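Local structure of chitinase A (Pteris ryukyuensis, 4RL3) at residues E6-L11 with F28-A33; D120-H125 with S155-D160; K212-F217 with T241-F246. The protein probably hydrolyses the beta-1,4 linkages of chitin, this chain being the catalytic, family 18 glycoside hydrolase domain of a longer protein that also carries a LysM domain. All blocks are in the same frame, centred on the assembly; numbering follows the deposited sequence.

Contact 1: residues E6-L11 with F28-A33; sequences EYIGAL and FHFILA. With EDO (1,2-ethanediol), chain C.
Phe28 brings its ring to the start of 6-11, CZ lying 4.4 Å from Glu6 CB. His29 O takes Glu6 N at 2.8 Å; the imidazole turns off to Arg5. On the face shared with Glu6, Phe30 CD1 crosses to Ile8 CG2 at 4.1 Å. Ile31 bonds both ways through its backbone, N to Glu6 O and O from Ile8 N. On the other face its CG1, anti to the carbonyl carbon (chi1 -50°), carries CD1 over the Tyr7 ring in a CH-pi contact, 4.1 Å from the centroid, with CG2 3.8 Å from Tyr7 CE2. Tyr7 OH is bonded to Asp120 and Asn181. A phenylalanine here keeps the ring face under Ile31 CD1 but removes the hydroxyl, and would probably leave the Asp120 carboxylate and the Asn181 amide each short of a hydrogen bond. Ala33 N reaches Ile8 O at 2.9 Å, and its CB meets the edge of the Tyr7 ring and Ala10 CB; O1 of an ethanediol, probably from crystallisation, accepts a hydrogen bond from Ala10 N. The arrangement fits the first two strands of the family 18 TIM barrel, Tyr7 and Ile31 facing inside, Ile8 and Phe30 outside.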
loop_
_atom_site.group_PDB
_atom_site.type_symbol
_atom_site.label_atom_id
_atom_site.label_comp_id
_atom_site.label_asym_id
_atom_site.label_seq_id
_atom_site.Cartn_x
_atom_site.Cartn_y
_atom_site.Cartn_z
ATOM N N GLU A 6 -1.837 -5.779 4.598
ATOM C CA GLU A 6 -1.868 -6.855 3.613
ATOM C C GLU A 6 -2.507 -6.337 2.325
ATOM O O GLU A 6 -3.710 -6.046 2.299
ATOM C CB GLU A 6 -2.694 -8.031 4.163
ATOM C CG GLU A 6 -2.741 -9.277 3.280
ATOM C CD GLU A 6 -1.565 -10.211 3.474
ATOM O OE1 GLU A 6 -0.618 -9.868 4.207
ATOM O OE2 GLU A 6 -1.598 -11.297 2.860
ATOM N N TYR A 7 -1.721 -6.232 1.254
ATOM C CA TYR A 7 -2.296 -5.962 -0.068
ATOM C C TYR A 7 -3.107 -7.160 -0.538
ATOM O O TYR A 7 -2.735 -8.316 -0.272
ATOM C CB TYR A 7 -1.217 -5.633 -1.107
ATOM C CG TYR A 7 -0.599 -4.254 -0.971
ATOM C CD1 TYR A 7 0.445 -4.011 -0.072
ATOM C CD2 TYR A 7 -1.050 -3.192 -1.743
ATOM C CE1 TYR A 7 1.012 -2.761 0.045
ATOM C CE2 TYR A 7 -0.475 -1.931 -1.635
ATOM C CZ TYR A 7 0.551 -1.719 -0.734
ATOM O OH TYR A 7 1.132 -0.476 -0.596
ATOM N N ILE A 8 -4.223 -6.893 -1.219
ATOM C CA ILE A 8 -5.089 -7.959 -1.707
ATOM C C ILE A 8 -5.943 -7.538 -2.899
ATOM O O ILE A 8 -6.477 -6.430 -2.931
ATOM C CB ILE A 8 -5.999 -8.469 -0.563
ATOM C CG1 ILE A 8 -6.890 -9.641 -1.016
ATOM C CG2 ILE A 8 -6.858 -7.348 0.019
ATOM C CD1 ILE A 8 -7.494 -10.403 0.130
ATOM N N GLY A 9 -6.068 -8.443 -3.870
ATOM C CA GLY A 9 -7.121 -8.367 -4.883
ATOM C C GLY A 9 -6.749 -8.165 -6.335
ATOM O O GLY A 9 -7.622 -8.247 -7.186
ATOM N N ALA A 10 -5.471 -7.922 -6.633
ATOM C CA ALA A 10 -5.078 -7.494 -7.975
ATOM C C ALA A 10 -4.955 -8.626 -8.980
ATOM O O ALA A 10 -5.011 -8.372 -10.182
ATOM C CB ALA A 10 -3.777 -6.714 -7.925
ATOM N N LEU A 11 -4.766 -9.857 -8.516
ATOM C CA LEU A 11 -4.538 -10.969 -9.453
ATOM C C LEU A 11 -5.812 -11.637 -9.954
ATOM O O LEU A 11 -5.750 -12.425 -10.909
ATOM C CB LEU A 11 -3.627 -12.037 -8.842
ATOM C CG LEU A 11 -2.248 -11.569 -8.377
ATOM C CD1 LEU A 11 -1.380 -12.784 -8.083
ATOM C CD2 LEU A 11 -1.554 -10.677 -9.395
ATOM N N PHE A 28 -4.832 -3.814 12.052
ATOM C CA PHE A 28 -4.813 -4.602 10.822
ATOM C C PHE A 28 -5.423 -3.838 9.662
ATOM O O PHE A 28 -6.583 -3.423 9.725
ATOM C CB PHE A 28 -5.598 -5.908 11.030
ATOM C CG PHE A 28 -5.390 -6.915 9.932
ATOM C CD1 PHE A 28 -5.915 -6.701 8.666
ATOM C CD2 PHE A 28 -4.637 -8.057 10.152
ATOM C CE1 PHE A 28 -5.711 -7.616 7.653
ATOM C CE2 PHE A 28 -4.425 -8.971 9.142
ATOM C CZ PHE A 28 -4.963 -8.752 7.888
ATOM N N HIS A 29 -4.653 -3.654 8.595
ATOM C CA HIS A 29 -5.163 -3.024 7.380
ATOM C C HIS A 29 -5.103 -3.967 6.192
ATOM O O HIS A 29 -4.021 -4.440 5.836
ATOM C CB HIS A 29 -4.350 -1.780 7.009
ATOM C CG HIS A 29 -4.327 -0.716 8.064
ATOM N ND1 HIS A 29 -3.446 0.344 8.030
ATOM C CD2 HIS A 29 -5.092 -0.524 9.169
ATOM C CE1 HIS A 29 -3.647 1.124 9.077
ATOM N NE2 HIS A 29 -4.645 0.623 9.778
ATOM N N PHE A 30 -6.249 -4.238 5.564
ATOM C CA PHE A 30 -6.225 -4.748 4.196
ATOM C C PHE A 30 -6.068 -3.552 3.256
ATOM O O PHE A 30 -6.611 -2.478 3.511
ATOM C CB PHE A 30 -7.516 -5.483 3.836
ATOM C CG PHE A 30 -7.680 -6.814 4.504
ATOM C CD1 PHE A 30 -6.942 -7.907 4.083
ATOM C CD2 PHE A 30 -8.605 -6.989 5.526
ATOM C CE1 PHE A 30 -7.103 -9.139 4.675
ATOM C CE2 PHE A 30 -8.766 -8.228 6.127
ATOM C CZ PHE A 30 -8.017 -9.298 5.701
ATOM N N ILE A 31 -5.342 -3.756 2.161
ATOM C CA ILE A 31 -5.223 -2.744 1.116
ATOM C C ILE A 31 -5.632 -3.345 -0.223
ATOM O O ILE A 31 -4.892 -4.130 -0.820
ATOM C CB ILE A 31 -3.802 -2.167 1.024
ATOM C CG1 ILE A 31 -3.296 -1.724 2.396
ATOM C CG2 ILE A 31 -3.792 -0.981 0.054
ATOM C CD1 ILE A 31 -1.855 -1.287 2.383
ATOM N N LEU A 32 -6.825 -2.983 -0.675
ATOM C CA LEU A 32 -7.328 -3.405 -1.974
ATOM C C LEU A 32 -6.434 -2.872 -3.075
ATOM O O LEU A 32 -6.136 -1.673 -3.107
ATOM C CB LEU A 32 -8.769 -2.904 -2.174
ATOM C CG LEU A 32 -9.805 -3.622 -1.318
ATOM C CD1 LEU A 32 -11.133 -2.866 -1.267
ATOM C CD2 LEU A 32 -9.996 -5.046 -1.811
ATOM N N ALA A 33 -6.031 -3.758 -3.983
ATOM C CA ALA A 33 -5.133 -3.396 -5.074
ATOM C C ALA A 33 -5.809 -3.805 -6.388
ATOM O O ALA A 33 -6.048 -4.986 -6.567
ATOM C CB ALA A 33 -3.799 -4.113 -4.896
HETATM C C1 EDO C . -1.660 -7.510 -5.284
HETATM O O1 EDO C . -3.002 -7.861 -4.898
HETATM C C2 EDO C . -1.107 -8.456 -6.353
HETATM O O2 EDO C . -0.871 -9.756 -5.822
#

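Contact 2: residues D120-H125 with S155-D160; sequences DIDYEH and SIAPFD
Asp120 and Ser155 face each other across two neighbouring parallel strands of the TIM barrel, joined through helix 131-147 as a beta-alpha-beta unit. Asp120, Asp122 and Glu124 occupy the last three acidic positions of the family 18 DxxDxDxE signature, whose final glutamate is the general acid in relatives. The tight part lies at the strands. Ser155 OG donates to Asp120 OD1 over 2.7 Å, meeting it on the anti side and 17° out of the carboxylate plane. With chi1 at 174°, Asp120 CG stands opposite its own N, which swings the carboxylate over to the serine. Ser155 OG is bonded to Arg5 as well, and Asp120 OD2 to Ser78, so the carboxylate is gripped through both oxygens. The backbones add Ile121 N to Ser155 O at 2.8 Å and Ala157 N to Ile121 O at 2.9 Å. On the outer face Ile121 CB lies 4.1 Å from Ile156 CG2; Phe134, Ile138 and Ile142 of helix 131-147 cover Ile121, and Tyr166 of helix 163-173 touches both isoleucines. On the inner face Asp122 OD1 comes to 3.6 Å from Ala157 CB; the nearest atoms of the Asp122 side chain and a bound acetate, probably from the crystallisation liquor, are about 3 Å apart.

Beyond Ala157 the segments diverge and the contact becomes loose and partly exposed. Glu124 and Phe159 meet here, Glu124 OE2 being 4.0 Å from Phe159 CZ, with carboxylate and ring planes 72° apart and Glu124 CB beside Phe159 CE1. A magnesium ion lies near the Glu124 side chain. Polar backbone atoms in the widening gap are joined by a water rather than directly: it donates to Tyr123 O and, at 2.9 Å, to Ala157 O.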
loop_
_atom_site.group_PDB
_atom_site.type_symbol
_atom_site.label_atom_id
_atom_site.label_comp_id
_atom_site.label_asym_id
_atom_site.label_seq_id
_atom_site.Cartn_x
_atom_site.Cartn_y
_atom_site.Cartn_z
ATOM N N ASP A 120 -3.746 4.464 -0.471
ATOM C CA ASP A 120 -2.320 4.208 -0.572
ATOM C C ASP A 120 -1.901 4.615 -1.983
ATOM O O ASP A 120 -2.565 4.253 -2.955
ATOM C CB ASP A 120 -2.059 2.711 -0.352
ATOM C CG ASP A 120 -0.620 2.323 -0.585
ATOM O OD1 ASP A 120 0.243 2.784 0.190
ATOM O OD2 ASP A 120 -0.347 1.547 -1.518
ATOM N N ILE A 121 -0.802 5.357 -2.085
ATOM C CA ILE A 121 -0.313 5.851 -3.372
ATOM C C ILE A 121 0.780 4.925 -3.909
ATOM O O ILE A 121 1.861 4.826 -3.327
ATOM C CB ILE A 121 0.245 7.285 -3.245
ATOM C CG1 ILE A 121 -0.686 8.189 -2.426
ATOM C CG2 ILE A 121 0.503 7.869 -4.639
ATOM C CD1 ILE A 121 -2.110 8.346 -2.933
ATOM N N ASP A 122 0.504 4.274 -5.040
ATOM C CA ASP A 122 1.405 3.245 -5.578
ATOM C C ASP A 122 1.604 3.414 -7.081
ATOM O O ASP A 122 1.678 2.432 -7.817
ATOM C CB ASP A 122 0.873 1.845 -5.249
ATOM C CG ASP A 122 1.876 0.734 -5.538
ATOM O OD1 ASP A 122 3.104 0.979 -5.415
ATOM O OD2 ASP A 122 1.415 -0.399 -5.864
ATOM N N TYR A 123 1.708 4.663 -7.531
ATOM C CA TYR A 123 2.164 4.909 -8.892
ATOM C C TYR A 123 3.656 4.685 -9.003
ATOM O O TYR A 123 4.404 4.969 -8.063
ATOM C CB TYR A 123 1.846 6.331 -9.321
ATOM C CG TYR A 123 0.383 6.588 -9.570
ATOM C CD1 TYR A 123 -0.197 6.265 -10.787
ATOM C CD2 TYR A 123 -0.411 7.185 -8.597
ATOM C CE1 TYR A 123 -1.536 6.534 -11.028
ATOM C CE2 TYR A 123 -1.753 7.438 -8.814
ATOM C CZ TYR A 123 -2.316 7.108 -10.029
ATOM O OH TYR A 123 -3.653 7.393 -10.234
ATOM N N GLU A 124 4.101 4.187 -10.156
ATOM C CA GLU A 124 5.539 3.994 -10.370
ATOM C C GLU A 124 6.072 4.442 -11.724
ATOM O O GLU A 124 7.274 4.385 -11.950
ATOM C CB GLU A 124 5.904 2.529 -10.149
ATOM C CG GLU A 124 5.435 1.600 -11.249
ATOM C CD GLU A 124 6.026 0.209 -11.114
ATOM O OE1 GLU A 124 5.264 -0.696 -10.734
ATOM O OE2 GLU A 124 7.243 0.022 -11.366
ATOM N N HIS A 125 5.194 4.866 -12.623
ATOM C CA HIS A 125 5.602 5.294 -13.965
ATOM C C HIS A 125 5.307 6.765 -14.129
ATOM O O HIS A 125 4.158 7.193 -14.022
ATOM C CB HIS A 125 4.873 4.491 -15.032
ATOM C CG HIS A 125 5.044 3.018 -14.883
ATOM N ND1 HIS A 125 6.226 2.379 -15.177
ATOM C CD2 HIS A 125 4.194 2.059 -14.449
ATOM C CE1 HIS A 125 6.097 1.089 -14.933
ATOM N NE2 HIS A 125 4.873 0.868 -14.495
ATOM N N SER A 155 -1.248 6.570 2.928
ATOM C CA SER A 155 0.089 6.007 2.817
ATOM C C SER A 155 0.637 6.143 1.415
ATOM O O SER A 155 -0.097 6.405 0.459
ATOM C CB SER A 155 0.112 4.530 3.226
ATOM O OG SER A 155 -0.781 3.735 2.448
ATOM N N ILE A 156 1.954 5.988 1.328
ATOM C CA ILE A 156 2.665 5.964 0.056
ATOM C C ILE A 156 3.444 4.663 0.003
ATOM O O ILE A 156 3.813 4.131 1.046
ATOM C CB ILE A 156 3.595 7.189 -0.124
ATOM C CG1 ILE A 156 4.563 7.347 1.045
ATOM C CG2 ILE A 156 2.756 8.452 -0.274
ATOM C CD1 ILE A 156 5.680 8.323 0.762
ATOM N N ALA A 157 3.701 4.167 -1.208
ATOM C CA ALA A 157 4.381 2.875 -1.392
ATOM C C ALA A 157 5.645 2.995 -2.268
ATOM O O ALA A 157 5.691 2.470 -3.377
ATOM C CB ALA A 157 3.401 1.858 -1.974
ATOM N N PRO A 158 6.676 3.690 -1.768
ATOM C CA PRO A 158 7.844 3.951 -2.607
ATOM C C PRO A 158 8.853 2.819 -2.652
ATOM O O PRO A 158 8.793 1.883 -1.861
ATOM C CB PRO A 158 8.483 5.157 -1.935
ATOM C CG PRO A 158 8.155 4.972 -0.489
ATOM C CD PRO A 158 6.764 4.396 -0.482
ATOM N N PHE A 159 9.786 2.942 -3.588
ATOM C CA PHE A 159 11.002 2.135 -3.624
ATOM C C PHE A 159 12.078 3.028 -4.243
ATOM O O PHE A 159 11.790 4.165 -4.631
ATOM C CB PHE A 159 10.798 0.813 -4.395
ATOM C CG PHE A 159 10.404 0.990 -5.833
ATOM C CD1 PHE A 159 9.086 1.268 -6.193
ATOM C CD2 PHE A 159 11.352 0.868 -6.831
ATOM C CE1 PHE A 159 8.743 1.429 -7.536
ATOM C CE2 PHE A 159 11.014 1.030 -8.167
ATOM C CZ PHE A 159 9.711 1.313 -8.514
ATOM N N ASP A 160 13.315 2.560 -4.324
ATOM C CA ASP A 160 14.408 3.483 -4.661
ATOM C C ASP A 160 14.272 4.106 -6.046
ATOM O O ASP A 160 14.606 5.277 -6.239
ATOM C CB ASP A 160 15.770 2.799 -4.522
ATOM C CG ASP A 160 16.162 2.552 -3.064
ATOM O OD1 ASP A 160 15.588 3.179 -2.148
ATOM O OD2 ASP A 160 17.081 1.733 -2.848
HETATM O O HOH W 1 5.935 3.046 -6.194
#

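Contact 3: residues K212-F217 with T241-F246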
loop_
_atom_site.group_PDB
_atom_site.type_symbol
_atom_site.label_atom_id
_atom_site.label_comp_id
_atom_site.label_asym_id
_atom_site.label_seq_id
_atom_site.Cartn_x
_atom_site.Cartn_y
_atom_site.Cartn_z
ATOM N N LYS A 212 7.301 6.296 10.730
ATOM C CA LYS A 212 6.190 5.968 9.844
ATOM C C LYS A 212 6.557 4.903 8.817
ATOM O O LYS A 212 5.741 4.551 7.969
ATOM C CB LYS A 212 5.739 7.234 9.112
ATOM C CG LYS A 212 5.142 8.284 10.025
ATOM C CD LYS A 212 4.695 9.509 9.246
ATOM C CE LYS A 212 3.779 10.395 10.070
ATOM N NZ LYS A 212 3.546 11.696 9.397
ATOM N N VAL A 213 7.782 4.398 8.861
ATOM C CA VAL A 213 8.276 3.555 7.779
ATOM C C VAL A 213 8.127 2.073 8.145
ATOM O O VAL A 213 8.796 1.571 9.038
ATOM C CB VAL A 213 9.739 3.896 7.404
ATOM C CG1 VAL A 213 10.188 3.054 6.220
ATOM C CG2 VAL A 213 9.867 5.381 7.075
ATOM N N LEU A 214 7.228 1.386 7.443
ATOM C CA LEU A 214 6.981 -0.038 7.688
ATOM C C LEU A 214 8.001 -0.918 6.980
ATOM O O LEU A 214 8.429 -0.612 5.876
ATOM C CB LEU A 214 5.573 -0.420 7.229
ATOM C CG LEU A 214 4.437 0.415 7.820
ATOM C CD1 LEU A 214 3.131 -0.015 7.192
ATOM C CD2 LEU A 214 4.388 0.306 9.330
ATOM N N ALA A 215 8.395 -2.013 7.631
ATOM C CA ALA A 215 9.168 -3.048 6.977
ATOM C C ALA A 215 8.234 -3.864 6.118
ATOM O O ALA A 215 7.018 -3.821 6.301
ATOM C CB ALA A 215 9.843 -3.938 8.006
ATOM N N SER A 216 8.792 -4.609 5.174
ATOM C CA SER A 216 7.985 -5.414 4.268
ATOM C C SER A 216 8.751 -6.547 3.608
ATOM O O SER A 216 9.997 -6.573 3.575
ATOM C CB SER A 216 7.356 -4.545 3.179
ATOM O OG SER A 216 8.349 -3.881 2.422
ATOM N N PHE A 217 7.973 -7.487 3.092
ATOM C CA PHE A 217 8.469 -8.545 2.241
ATOM C C PHE A 217 7.387 -9.005 1.275
ATOM O O PHE A 217 6.216 -8.672 1.440
ATOM C CB PHE A 217 9.049 -9.720 3.063
ATOM C CG PHE A 217 8.094 -10.337 4.062
ATOM C CD1 PHE A 217 7.208 -11.328 3.675
ATOM C CD2 PHE A 217 8.113 -9.950 5.394
ATOM C CE1 PHE A 217 6.345 -11.914 4.592
ATOM C CE2 PHE A 217 7.261 -10.529 6.318
ATOM C CZ PHE A 217 6.369 -11.511 5.903
ATOM N N THR A 241 12.179 0.503 17.352
ATOM C CA THR A 241 12.096 1.277 16.110
ATOM C C THR A 241 11.464 0.473 14.962
ATOM O O THR A 241 11.957 0.482 13.845
ATOM C CB THR A 241 13.492 1.808 15.698
ATOM O OG1 THR A 241 14.378 0.712 15.436
ATOM C CG2 THR A 241 14.087 2.658 16.803
ATOM N N LEU A 242 10.355 -0.215 15.232
ATOM C CA LEU A 242 9.605 -0.929 14.178
ATOM C C LEU A 242 8.135 -0.548 14.312
ATOM O O LEU A 242 7.465 -1.035 15.213
ATOM C CB LEU A 242 9.760 -2.455 14.294
ATOM C CG LEU A 242 8.994 -3.293 13.238
ATOM C CD1 LEU A 242 9.546 -3.027 11.846
ATOM C CD2 LEU A 242 9.030 -4.784 13.567
ATOM N N PRO A 243 7.631 0.349 13.443
ATOM C CA PRO A 243 6.222 0.729 13.592
ATOM C C PRO A 243 5.243 -0.322 13.079
ATOM O O PRO A 243 4.060 -0.302 13.445
ATOM C CB PRO A 243 6.101 2.005 12.756
ATOM C CG PRO A 243 7.237 1.942 11.798
ATOM C CD PRO A 243 8.348 1.203 12.475
ATOM N N GLY A 244 5.723 -1.218 12.226
ATOM C CA GLY A 244 4.851 -2.211 11.628
ATOM C C GLY A 244 5.482 -2.906 10.446
ATOM O O GLY A 244 6.641 -2.642 10.092
ATOM N N ILE A 245 4.700 -3.794 9.846
ATOM C CA ILE A 245 5.122 -4.623 8.726
ATOM C C ILE A 245 3.975 -4.700 7.727
ATOM O O ILE A 245 2.817 -4.793 8.128
ATOM C CB ILE A 245 5.451 -6.070 9.188
ATOM C CG1 ILE A 245 6.610 -6.073 10.187
ATOM C CG2 ILE A 245 5.787 -6.963 8.009
ATOM C CD1 ILE A 245 6.827 -7.400 10.868
ATOM N N PHE A 246 4.286 -4.677 6.430
ATOM C CA PHE A 246 3.286 -5.057 5.426
ATOM C C PHE A 246 3.799 -6.133 4.475
ATOM O O PHE A 246 5.006 -6.302 4.296
ATOM C CB PHE A 246 2.737 -3.846 4.654
ATOM C CG PHE A 246 3.671 -3.295 3.605
ATOM C CD1 PHE A 246 4.642 -2.371 3.934
ATOM C CD2 PHE A 246 3.558 -3.698 2.277
ATOM C CE1 PHE A 246 5.492 -1.856 2.964
ATOM C CE2 PHE A 246 4.410 -3.198 1.308
ATOM C CZ PHE A 246 5.380 -2.275 1.647
#
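Phe246 lays one face of its ring against Ser216 in a CH-pi contact, Ser216 CB standing 3.4 Å from the ring centroid, while Leu214 CB meets the ring edge near its plane. Leu214 also pushes CD2 onto the bare backbone of Gly244, 3.4 Å from CA, closer than ordinary carbon contact. On the opposite face of the sheet, Ala215 CB touches Leu242 CD1 at 4.0 Å, and Phe217 CE2 reaches Ile245 CG2 at 4.2 Å. Pro243 CG comes to 3.2 Å from Val213 O. Outward from these carbons, the parallel backbones are tied by Ala215 N to Gly244 O and by Phe246 N to Ala215 O, the latter 2.9 Å; a third bond, Phe217 N to Phe246 O, is weak at 3.4 Å. Ser216 OG, between its own N and carbonyl carbon (chi1 59°), turns to Phe182 O and Phe184 N. The pair closes a beta-alpha-beta unit of the barrel: Ala215, Phe217 and Leu242 pack on helix 226-238, Leu242 and Ile245 on helix 261-271, and Leu214 and Phe246 lean on Arg5 of strand 3-8.

In the fold
The three contacts follow one another along the chain without overlap and sit around one curled sheet, with centres about 14 Å (contacts 1 and 2), about 16 Å (1 and 3) and about 15 Å (2 and 3) apart. Strands 3-8 and 244-248 are neighbours, so contact 3 leads directly back to contact 1 and the last strand meets the first. Strand 73-81 bridges the other way, from 27-36 to 118-123. Tyr7 joins the sites inside the barrel: its CE1 is 3.5 Å from Phe246 CD2, and its hydroxyl end points into contact 2. Contacts 2 and 3 do not touch. The acidic signature in 120-125 is thus tied inside the barrel to the strand that starts the fold.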